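PDB 5SWV: pentafunctional AROM polypeptide, which carries, in the portion crystallised here, the dehydroquinate dehydratase and shikimate dehydrogenase activities, which probably act in succession in the shikimate pathway. Local coordinates for residues 392-406 with 420-434. Sequence-based numbering, arbitrary orientation.
Sequences HRLGVSRIYLLNRTL and YNIHIIDSDNIPSEE
Strands 398-403 and 422-426 pair in parallel, Ile-399 beside Ile-422 and Leu-401 beside Ile-424, as the two strands of a beta-alpha-beta unit whose crossover is helix 406-413. Strand 422-426 is outermost in the six-stranded parallel sheet of order 3-2-1-4-5-6, consistent with the Rossmann-like nucleotide-binding half of a shikimate dehydrogenase. Backbone bonds alternate between the strands: Ile-399 N to Asn-421 O, His-423 N to Ile-399 O, Leu-401 N to His-423 O, and Ile-425 N to Leu-401 O (2.9 Å). The tightly buried part is made of strand side chains under the helices: Ser-409 and Tyr-410 of helix 406-413 cover Ile-424, Ser-409 also touching Leu-401, while Ile-388 of helix 382-393 meets Ile-422. There Leu-401 and Ile-422 lie side by side, CD2 of Leu-401 4.0 Å from CG2 of Ile-422. Before the strands, the imidazole of His-392 stacks face to face on the ring of Tyr-420, their planes 14° apart. With chi1 near -170° the imidazole is turned away from the backbone N, toward the tyrosine. Phe-416 also meets the Tyr-420 ring.

On the other face Ile-425 CD1 packs on buried Tyr-400 CD2 (3.8 Å), but farther out comes the polar solvent side, where Arg-398 lays NH1 over one face of the His-423 ring, the two planes 60° apart. Solvent-exposed Glu-434 faces this group: its OE2 sits above the guanidinium plane, 4.0 Å from Arg-398 NH1, a long ion pair resting on charge alone. Tyr-400 OH also donates to Glu-434 OE2, though the poor order of Glu-434 leaves the exact geometry less certain. Where the strands separate, Ser-427 OG donates to Asn-403 O (2.9 Å), lying in that carbonyl's plane.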
ATOM      1  N   HIS A 392       8.160 -17.677  -0.082  1.00 33.22           N
ATOM      2  CA  HIS A 392       9.326 -17.435   0.739  1.00 34.89           C
ATOM      3  C   HIS A 392       9.262 -16.058   1.377  1.00 36.42           C
ATOM      4  O   HIS A 392       9.529 -15.902   2.574  1.00 37.85           O
ATOM      5  CB  HIS A 392      10.628 -17.596  -0.065  1.00 34.77           C
ATOM      6  CG  HIS A 392      11.862 -17.588   0.786  1.00 34.75           C
ATOM      7  ND1 HIS A 392      12.511 -16.426   1.141  1.00 34.64           N
ATOM      8  CD2 HIS A 392      12.549 -18.598   1.370  1.00 34.98           C
ATOM      9  CE1 HIS A 392      13.547 -16.720   1.906  1.00 34.77           C
ATOM     10  NE2 HIS A 392      13.591 -18.030   2.063  1.00 35.09           N
ATOM     11  N   ARG A 393       8.871 -15.063   0.597  1.00 37.74           N
ATOM     12  CA  ARG A 393       8.819 -13.693   1.098  1.00 38.64           C
ATOM     13  C   ARG A 393       7.758 -13.496   2.162  1.00 37.94           C
ATOM     14  O   ARG A 393       7.902 -12.637   3.000  1.00 39.12           O
ATOM     15  CB  ARG A 393       8.586 -12.721  -0.058  1.00 40.18           C
ATOM     16  CG  ARG A 393       8.829 -11.266   0.288  1.00 41.51           C
ATOM     17  CD  ARG A 393       9.298 -10.486  -0.925  1.00 43.06           C
ATOM     18  NE  ARG A 393       8.909  -9.086  -0.783  1.00 44.91           N
ATOM     19  CZ  ARG A 393       9.642  -8.127  -0.234  1.00 46.47           C
ATOM     20  NH1 ARG A 393      10.863  -8.372   0.245  1.00 48.63           N
ATOM     21  NH2 ARG A 393       9.138  -6.898  -0.162  1.00 46.89           N
ATOM     22  N   LEU A 394       6.696 -14.290   2.120  1.00 37.72           N
ATOM     23  CA  LEU A 394       5.668 -14.274   3.149  1.00 37.86           C
ATOM     24  C   LEU A 394       6.059 -15.083   4.381  1.00 37.74           C
ATOM     25  O   LEU A 394       5.273 -15.151   5.314  1.00 38.76           O
ATOM     26  CB  LEU A 394       4.354 -14.845   2.598  1.00 38.93           C
ATOM     27  CG  LEU A 394       3.640 -14.137   1.436  1.00 39.17           C
ATOM     28  CD1 LEU A 394       2.850 -15.100   0.563  1.00 39.80           C
ATOM     29  CD2 LEU A 394       2.709 -13.059   1.945  1.00 38.97           C
ATOM     30  N   GLY A 395       7.224 -15.732   4.381  1.00 37.33           N
ATOM     31  CA  GLY A 395       7.746 -16.413   5.570  1.00 37.54           C
ATOM     32  C   GLY A 395       7.544 -17.925   5.655  1.00 37.80           C
ATOM     33  O   GLY A 395       7.850 -18.521   6.686  1.00 38.98           O
ATOM     34  N   VAL A 396       7.053 -18.561   4.598  1.00 36.83           N
ATOM     35  CA  VAL A 396       6.900 -20.017   4.587  1.00 37.01           C
ATOM     36  C   VAL A 396       8.268 -20.694   4.777  1.00 37.42           C
ATOM     37  O   VAL A 396       9.195 -20.442   4.017  1.00 36.93           O
ATOM     38  CB  VAL A 396       6.253 -20.499   3.269  1.00 36.63           C
ATOM     39  CG1 VAL A 396       6.295 -22.016   3.142  1.00 36.88           C
ATOM     40  CG2 VAL A 396       4.817 -20.016   3.179  1.00 36.61           C
ATOM     41  N   SER A 397       8.392 -21.545   5.790  1.00 39.20           N
ATOM     42  CA  SER A 397       9.689 -22.189   6.119  1.00 40.70           C
ATOM     43  C   SER A 397       9.936 -23.522   5.404  1.00 40.86           C
ATOM     44  O   SER A 397      11.073 -23.966   5.353  1.00 41.07           O
ATOM     45  CB  SER A 397       9.846 -22.376   7.624  1.00 40.36           C
ATOM     46  OG  SER A 397       8.775 -23.152   8.110  1.00 41.82           O
ATOM     47  N   ARG A 398       8.892 -24.170   4.887  1.00 41.43           N
ATOM     48  CA  ARG A 398       9.072 -25.330   4.011  1.00 42.02           C
ATOM     49  C   ARG A 398       8.205 -25.164   2.777  1.00 39.23           C
ATOM     50  O   ARG A 398       6.994 -25.240   2.851  1.00 38.33           O
ATOM     51  CB  ARG A 398       8.729 -26.635   4.730  1.00 45.57           C
ATOM     52  CG  ARG A 398       9.327 -26.745   6.125  1.00 49.15           C
ATOM     53  CD  ARG A 398       9.347 -28.160   6.664  1.00 52.22           C
ATOM     54  NE  ARG A 398      10.407 -28.907   5.993  1.00 56.70           N
ATOM     55  CZ  ARG A 398      11.128 -29.902   6.515  1.00 61.41           C
ATOM     56  NH1 ARG A 398      12.068 -30.481   5.768  1.00 61.46           N
ATOM     57  NH2 ARG A 398      10.946 -30.328   7.771  1.00 64.07           N
ATOM     58  N   ILE A 399       8.853 -24.933   1.645  1.00 37.34           N
ATOM     59  CA  ILE A 399       8.184 -24.720   0.379  1.00 36.58           C
ATOM     60  C   ILE A 399       8.288 -26.023  -0.420  1.00 36.45           C
ATOM     61  O   ILE A 399       9.334 -26.303  -1.023  1.00 35.92           O
ATOM     62  CB  ILE A 399       8.831 -23.539  -0.387  1.00 36.23           C
ATOM     63  CG1 ILE A 399       8.851 -22.271   0.480  1.00 36.26           C
ATOM     64  CG2 ILE A 399       8.076 -23.243  -1.667  1.00 36.01           C
ATOM     65  CD1 ILE A 399       9.775 -21.179  -0.014  1.00 36.11           C
ATOM     66  N   TYR A 400       7.217 -26.824  -0.400  1.00 36.02           N
ATOM     67  CA  TYR A 400       7.172 -28.079  -1.158  1.00 36.01           C
ATOM     68  C   TYR A 400       6.934 -27.804  -2.638  1.00 35.45           C
ATOM     69  O   TYR A 400       6.157 -26.908  -2.995  1.00 34.64           O
ATOM     70  CB  TYR A 400       6.136 -29.058  -0.569  1.00 36.44           C
ATOM     71  CG  TYR A 400       6.603 -29.614   0.755  1.00 37.01           C
ATOM     72  CD1 TYR A 400       6.342 -28.941   1.951  1.00 37.52           C
ATOM     73  CD2 TYR A 400       7.377 -30.769   0.814  1.00 37.35           C
ATOM     74  CE1 TYR A 400       6.806 -29.424   3.175  1.00 37.81           C
ATOM     75  CE2 TYR A 400       7.845 -31.260   2.029  1.00 37.97           C
ATOM     76  CZ  TYR A 400       7.557 -30.581   3.214  1.00 38.08           C
ATOM     77  OH  TYR A 400       8.020 -31.054   4.430  1.00 38.53           O
ATOM     78  N   LEU A 401       7.621 -28.566  -3.488  1.00 34.83           N
ATOM     79  CA  LEU A 401       7.589 -28.358  -4.932  1.00 34.97           C
ATOM     80  C   LEU A 401       7.278 -29.656  -5.668  1.00 35.59           C
ATOM     81  O   LEU A 401       8.004 -30.635  -5.532  1.00 36.16           O
ATOM     82  CB  LEU A 401       8.924 -27.806  -5.392  1.00 34.80           C
ATOM     83  CG  LEU A 401       9.093 -27.510  -6.884  1.00 35.45           C
ATOM     84  CD1 LEU A 401       8.039 -26.543  -7.411  1.00 35.99           C
ATOM     85  CD2 LEU A 401      10.477 -26.946  -7.150  1.00 35.54           C
ATOM     86  N   LEU A 402       6.215 -29.649  -6.469  1.00 35.88           N
ATOM     87  CA  LEU A 402       5.663 -30.863  -7.040  1.00 36.47           C
ATOM     88  C   LEU A 402       5.499 -30.754  -8.544  1.00 37.26           C
ATOM     89  O   LEU A 402       4.892 -29.794  -9.038  1.00 37.82           O
ATOM     90  CB  LEU A 402       4.315 -31.150  -6.408  1.00 36.91           C
ATOM     91  CG  LEU A 402       3.533 -32.355  -6.958  1.00 38.24           C
ATOM     92  CD1 LEU A 402       4.286 -33.677  -6.786  1.00 38.26           C
ATOM     93  CD2 LEU A 402       2.173 -32.431  -6.279  1.00 38.79           C
ATOM     94  N   ASN A 403       6.007 -31.766  -9.254  1.00 38.09           N
ATOM     95  CA  ASN A 403       5.982 -31.824 -10.711  1.00 39.12           C
ATOM     96  C   ASN A 403       5.902 -33.233 -11.276  1.00 40.66           C
ATOM     97  O   ASN A 403       6.033 -34.223 -10.558  1.00 41.87           O
ATOM     98  CB  ASN A 403       7.224 -31.133 -11.264  1.00 38.93           C
ATOM     99  CG  ASN A 403       7.128 -29.629 -11.169  1.00 38.58           C
ATOM    100  OD1 ASN A 403       6.310 -29.021 -11.842  1.00 38.86           O
ATOM    101  ND2 ASN A 403       7.932 -29.028 -10.305  1.00 38.34           N
ATOM    102  N   ARG A 404       5.677 -33.303 -12.583  1.00 42.17           N
ATOM    103  CA  ARG A 404       5.666 -34.561 -13.323  1.00 43.11           C
ATOM    104  C   ARG A 404       7.024 -35.228 -13.254  1.00 42.24           C
ATOM    105  O   ARG A 404       7.085 -36.430 -13.127  1.00 42.94           O
ATOM    106  CB  ARG A 404       5.280 -34.341 -14.794  1.00 44.38           C
ATOM    107  CG  ARG A 404       3.813 -33.991 -15.014  1.00 45.52           C
ATOM    108  CD  ARG A 404       3.645 -33.216 -16.313  1.00 46.67           C
ATOM    109  NE  ARG A 404       2.239 -33.008 -16.680  1.00 47.82           N
ATOM    110  CZ  ARG A 404       1.442 -33.924 -17.240  1.00 48.47           C
ATOM    111  NH1 ARG A 404       1.886 -35.148 -17.496  1.00 49.49           N
ATOM    112  NH2 ARG A 404       0.184 -33.615 -17.550  1.00 48.52           N
ATOM    113  N   THR A 405       8.101 -34.451 -13.337  1.00 41.64           N
ATOM    114  CA  THR A 405       9.461 -34.998 -13.272  1.00 41.65           C
ATOM    115  C   THR A 405      10.353 -34.237 -12.291  1.00 41.89           C
ATOM    116  O   THR A 405      10.115 -33.063 -11.974  1.00 41.69           O
ATOM    117  CB  THR A 405      10.147 -35.050 -14.673  1.00 41.55           C
ATOM    118  OG1 THR A 405      10.564 -33.738 -15.098  1.00 40.90           O
ATOM    119  CG2 THR A 405       9.206 -35.674 -15.727  1.00 41.48           C
ATOM    120  N   LEU A 406      11.389 -34.929 -11.830  1.00 41.96           N
ATOM    121  CA  LEU A 406      12.390 -34.345 -10.961  1.00 42.44           C
ATOM    122  C   LEU A 406      13.183 -33.252 -11.655  1.00 41.57           C
ATOM    123  O   LEU A 406      13.460 -32.226 -11.041  1.00 42.00           O
ATOM    124  CB  LEU A 406      13.369 -35.413 -10.472  1.00 44.42           C
ATOM    125  CG  LEU A 406      12.835 -36.406  -9.441  1.00 46.24           C
ATOM    126  CD1 LEU A 406      13.823 -37.555  -9.252  1.00 46.87           C
ATOM    127  CD2 LEU A 406      12.552 -35.697  -8.120  1.00 46.72           C
ATOM    128  N   TYR A 420      17.036 -22.046   0.580  1.00 33.15           N
ATOM    129  CA  TYR A 420      15.791 -21.301   0.324  1.00 33.58           C
ATOM    130  C   TYR A 420      14.505 -22.079   0.696  1.00 33.87           C
ATOM    131  O   TYR A 420      13.407 -21.722   0.245  1.00 34.10           O
ATOM    132  CB  TYR A 420      15.737 -20.853  -1.152  1.00 33.68           C
ATOM    133  CG  TYR A 420      15.000 -19.549  -1.387  1.00 33.76           C
ATOM    134  CD1 TYR A 420      15.467 -18.355  -0.836  1.00 33.79           C
ATOM    135  CD2 TYR A 420      13.848 -19.500  -2.178  1.00 33.81           C
ATOM    136  CE1 TYR A 420      14.804 -17.159  -1.052  1.00 33.68           C
ATOM    137  CE2 TYR A 420      13.178 -18.301  -2.400  1.00 33.46           C
ATOM    138  CZ  TYR A 420      13.658 -17.133  -1.838  1.00 33.53           C
ATOM    139  OH  TYR A 420      13.009 -15.932  -2.048  1.00 33.24           O
ATOM    140  N   ASN A 421      14.650 -23.135   1.498  1.00 33.68           N
ATOM    141  CA  ASN A 421      13.555 -23.904   2.041  1.00 34.51           C
ATOM    142  C   ASN A 421      12.764 -24.691   1.030  1.00 35.01           C
ATOM    143  O   ASN A 421      11.653 -25.128   1.337  1.00 35.47           O
ATOM    144  CB  ASN A 421      12.596 -23.017   2.830  1.00 35.28           C
ATOM    145  CG  ASN A 421      13.300 -22.173   3.869  1.00 35.59           C
ATOM    146  OD1 ASN A 421      14.264 -22.614   4.482  1.00 35.52           O
ATOM    147  ND2 ASN A 421      12.812 -20.945   4.074  1.00 36.25           N
ATOM    148  N   ILE A 422      13.326 -24.916  -0.153  1.00 35.71           N
ATOM    149  CA  ILE A 422      12.621 -25.681  -1.175  1.00 37.16           C
ATOM    150  C   ILE A 422      12.836 -27.161  -0.900  1.00 38.17           C
ATOM    151  O   ILE A 422      13.964 -27.575  -0.712  1.00 39.21           O
ATOM    152  CB  ILE A 422      13.099 -25.335  -2.598  1.00 37.18           C
ATOM    153  CG1 ILE A 422      12.905 -23.837  -2.857  1.00 36.88           C
ATOM    154  CG2 ILE A 422      12.315 -26.141  -3.638  1.00 37.24           C
ATOM    155  CD1 ILE A 422      13.537 -23.337  -4.135  1.00 36.83           C
ATOM    156  N   HIS A 423      11.750 -27.932  -0.859  1.00 39.54           N
ATOM    157  CA  HIS A 423      11.788 -29.386  -0.687  1.00 40.49           C
ATOM    158  C   HIS A 423      11.038 -30.036  -1.824  1.00 40.05           C
ATOM    159  O   HIS A 423       9.821 -29.951  -1.890  1.00 41.06           O
ATOM    160  CB  HIS A 423      11.171 -29.770   0.654  1.00 42.49           C
ATOM    161  CG  HIS A 423      11.910 -29.195   1.816  1.00 45.66           C
ATOM    162  ND1 HIS A 423      13.146 -29.664   2.213  1.00 47.69           N
ATOM    163  CD2 HIS A 423      11.636 -28.136   2.611  1.00 47.32           C
ATOM    164  CE1 HIS A 423      13.586 -28.939   3.225  1.00 48.73           C
ATOM    165  NE2 HIS A 423      12.684 -28.012   3.494  1.00 48.77           N
ATOM    166  N   ILE A 424      11.768 -30.669  -2.733  1.00 40.10           N
ATOM    167  CA  ILE A 424      11.176 -31.289  -3.920  1.00 39.88           C
ATOM    168  C   ILE A 424      10.487 -32.597  -3.531  1.00 39.94           C
ATOM    169  O   ILE A 424      10.961 -33.320  -2.671  1.00 38.49           O
ATOM    170  CB  ILE A 424      12.257 -31.532  -5.006  1.00 40.41           C
ATOM    171  CG1 ILE A 424      12.792 -30.192  -5.530  1.00 40.10           C
ATOM    172  CG2 ILE A 424      11.712 -32.369  -6.158  1.00 40.78           C
ATOM    173  CD1 ILE A 424      14.120 -30.288  -6.243  1.00 40.04           C
ATOM    174  N   ILE A 425       9.353 -32.862  -4.168  1.00 41.43           N
ATOM    175  CA  ILE A 425       8.600 -34.099  -4.013  1.00 42.82           C
ATOM    176  C   ILE A 425       8.643 -34.839  -5.338  1.00 44.78           C
ATOM    177  O   ILE A 425       8.254 -34.276  -6.355  1.00 44.90           O
ATOM    178  CB  ILE A 425       7.123 -33.806  -3.693  1.00 42.75           C
ATOM    179  CG1 ILE A 425       7.003 -33.107  -2.338  1.00 42.29           C
ATOM    180  CG2 ILE A 425       6.297 -35.092  -3.717  1.00 42.97           C
ATOM    181  CD1 ILE A 425       5.622 -32.552  -2.064  1.00 42.34           C
ATOM    182  N   ASP A 426       9.098 -36.091  -5.307  1.00 48.54           N
ATOM    183  CA  ASP A 426       9.174 -36.963  -6.477  1.00 51.66           C
ATOM    184  C   ASP A 426       7.876 -37.742  -6.554  1.00 54.21           C
ATOM    185  O   ASP A 426       7.573 -38.559  -5.679  1.00 54.35           O
ATOM    186  CB  ASP A 426      10.366 -37.933  -6.353  1.00 53.43           C
ATOM    187  CG  ASP A 426      10.605 -38.782  -7.621  1.00 54.64           C
ATOM    188  OD1 ASP A 426       9.924 -38.618  -8.660  1.00 54.33           O
ATOM    189  OD2 ASP A 426      11.492 -39.654  -7.558  1.00 57.10           O
ATOM    190  N   SER A 427       7.110 -37.490  -7.607  1.00 56.92           N
ATOM    191  CA  SER A 427       5.840 -38.172  -7.802  1.00 59.54           C
ATOM    192  C   SER A 427       5.993 -39.669  -8.116  1.00 63.24           C
ATOM    193  O   SER A 427       5.014 -40.406  -8.014  1.00 64.05           O
ATOM    194  CB  SER A 427       5.004 -37.465  -8.876  1.00 58.98           C
ATOM    195  OG  SER A 427       5.788 -37.050  -9.978  1.00 57.55           O
ATOM    196  N   ASP A 428       7.191 -40.123  -8.493  1.00 67.31           N
ATOM    197  CA  ASP A 428       7.425 -41.567  -8.670  1.00 71.75           C
ATOM    198  C   ASP A 428       7.712 -42.194  -7.320  1.00 76.43           C
ATOM    199  O   ASP A 428       6.890 -42.942  -6.794  1.00 78.86           O
ATOM    200  CB  ASP A 428       8.561 -41.853  -9.654  1.00 69.99           C
ATOM    201  CG  ASP A 428       8.326 -41.221 -10.998  1.00 68.78           C
ATOM    202  OD1 ASP A 428       7.171 -41.212 -11.482  1.00 66.47           O
ATOM    203  OD2 ASP A 428       9.309 -40.712 -11.559  1.00 68.93           O
ATOM    204  N   ASN A 429       8.858 -41.846  -6.742  1.00 81.77           N
ATOM    205  CA  ASN A 429       9.262 -42.343  -5.434  1.00 85.60           C
ATOM    206  C   ASN A 429       8.675 -41.461  -4.303  1.00 87.63           C
ATOM    207  O   ASN A 429       9.409 -40.741  -3.615  1.00 86.15           O
ATOM    208  CB  ASN A 429      10.798 -42.426  -5.388  1.00 85.69           C
ATOM    209  CG  ASN A 429      11.310 -43.287  -4.247  1.00 87.76           C
ATOM    210  OD1 ASN A 429      12.242 -42.903  -3.544  1.00 89.25           O
ATOM    211  ND2 ASN A 429      10.710 -44.460  -4.064  1.00 88.18           N
ATOM    212  N   ILE A 430       7.346 -41.528  -4.139  1.00 90.44           N
ATOM    213  CA  ILE A 430       6.597 -40.689  -3.170  1.00 92.95           C
ATOM    214  C   ILE A 430       6.937 -41.033  -1.699  1.00 96.57           C
ATOM    215  O   ILE A 430       6.621 -42.141  -1.253  1.00 98.39           O
ATOM    216  CB  ILE A 430       5.046 -40.755  -3.391  1.00 92.56           C
ATOM    217  CG1 ILE A 430       4.310 -40.032  -2.244  1.00 93.07           C
ATOM    218  CG2 ILE A 430       4.536 -42.199  -3.545  1.00 92.24           C
ATOM    219  CD1 ILE A 430       2.865 -39.663  -2.515  1.00 93.68           C
ATOM    220  N   PRO A 431       7.551 -40.081  -0.934  1.00100.53           N
ATOM    221  CA  PRO A 431       7.940 -40.358   0.472  1.00100.26           C
ATOM    222  C   PRO A 431       6.776 -40.184   1.470  1.00 98.68           C
ATOM    223  O   PRO A 431       6.819 -39.293   2.326  1.00 96.97           O
ATOM    224  CB  PRO A 431       9.063 -39.336   0.718  1.00100.16           C
ATOM    225  CG  PRO A 431       8.657 -38.156  -0.107  1.00 99.81           C
ATOM    226  CD  PRO A 431       7.929 -38.700  -1.323  1.00 99.96           C
ATOM    227  N   SER A 432       5.781 -41.074   1.373  1.00 97.72           N
ATOM    228  CA  SER A 432       4.469 -40.928   2.040  1.00 96.50           C
ATOM    229  C   SER A 432       4.504 -40.596   3.541  1.00 98.10           C
ATOM    230  O   SER A 432       3.604 -39.902   4.030  1.00 95.07           O
ATOM    231  CB  SER A 432       3.599 -42.180   1.811  1.00 95.14           C
ATOM    232  OG  SER A 432       3.061 -42.199   0.499  1.00 93.19           O
ATOM    233  N   GLU A 433       5.531 -41.077   4.255  1.00100.27           N
ATOM    234  CA  GLU A 433       5.602 -40.941   5.725  1.00101.41           C
ATOM    235  C   GLU A 433       6.097 -39.573   6.191  1.00 96.16           C
ATOM    236  O   GLU A 433       5.647 -39.079   7.227  1.00 95.09           O
ATOM    237  CB  GLU A 433       6.451 -42.066   6.356  1.00105.11           C
ATOM    238  CG  GLU A 433       6.097 -42.401   7.811  1.00107.86           C
ATOM    239  CD  GLU A 433       4.736 -43.097   7.979  1.00110.20           C
ATOM    240  OE1 GLU A 433       4.707 -44.335   8.162  1.00111.28           O
ATOM    241  OE2 GLU A 433       3.684 -42.417   7.936  1.00110.19           O
ATOM    242  N   GLU A 434       7.020 -38.974   5.444  1.00 91.90           N
ATOM    243  CA  GLU A 434       7.391 -37.574   5.671  1.00 90.02           C
ATOM    244  C   GLU A 434       6.161 -36.649   5.424  1.00 86.27           C
ATOM    245  O   GLU A 434       5.887 -35.752   6.232  1.00 81.62           O
ATOM    246  CB  GLU A 434       8.604 -37.189   4.793  1.00 92.56           C
ATOM    247  CG  GLU A 434       9.456 -36.012   5.298  1.00 94.82           C
ATOM    248  CD  GLU A 434       9.040 -34.629   4.769  1.00 95.38           C
ATOM    249  OE1 GLU A 434       8.056 -34.525   4.010  1.00 97.65           O
ATOM    250  OE2 GLU A 434       9.704 -33.620   5.112  1.00 92.82           O
TER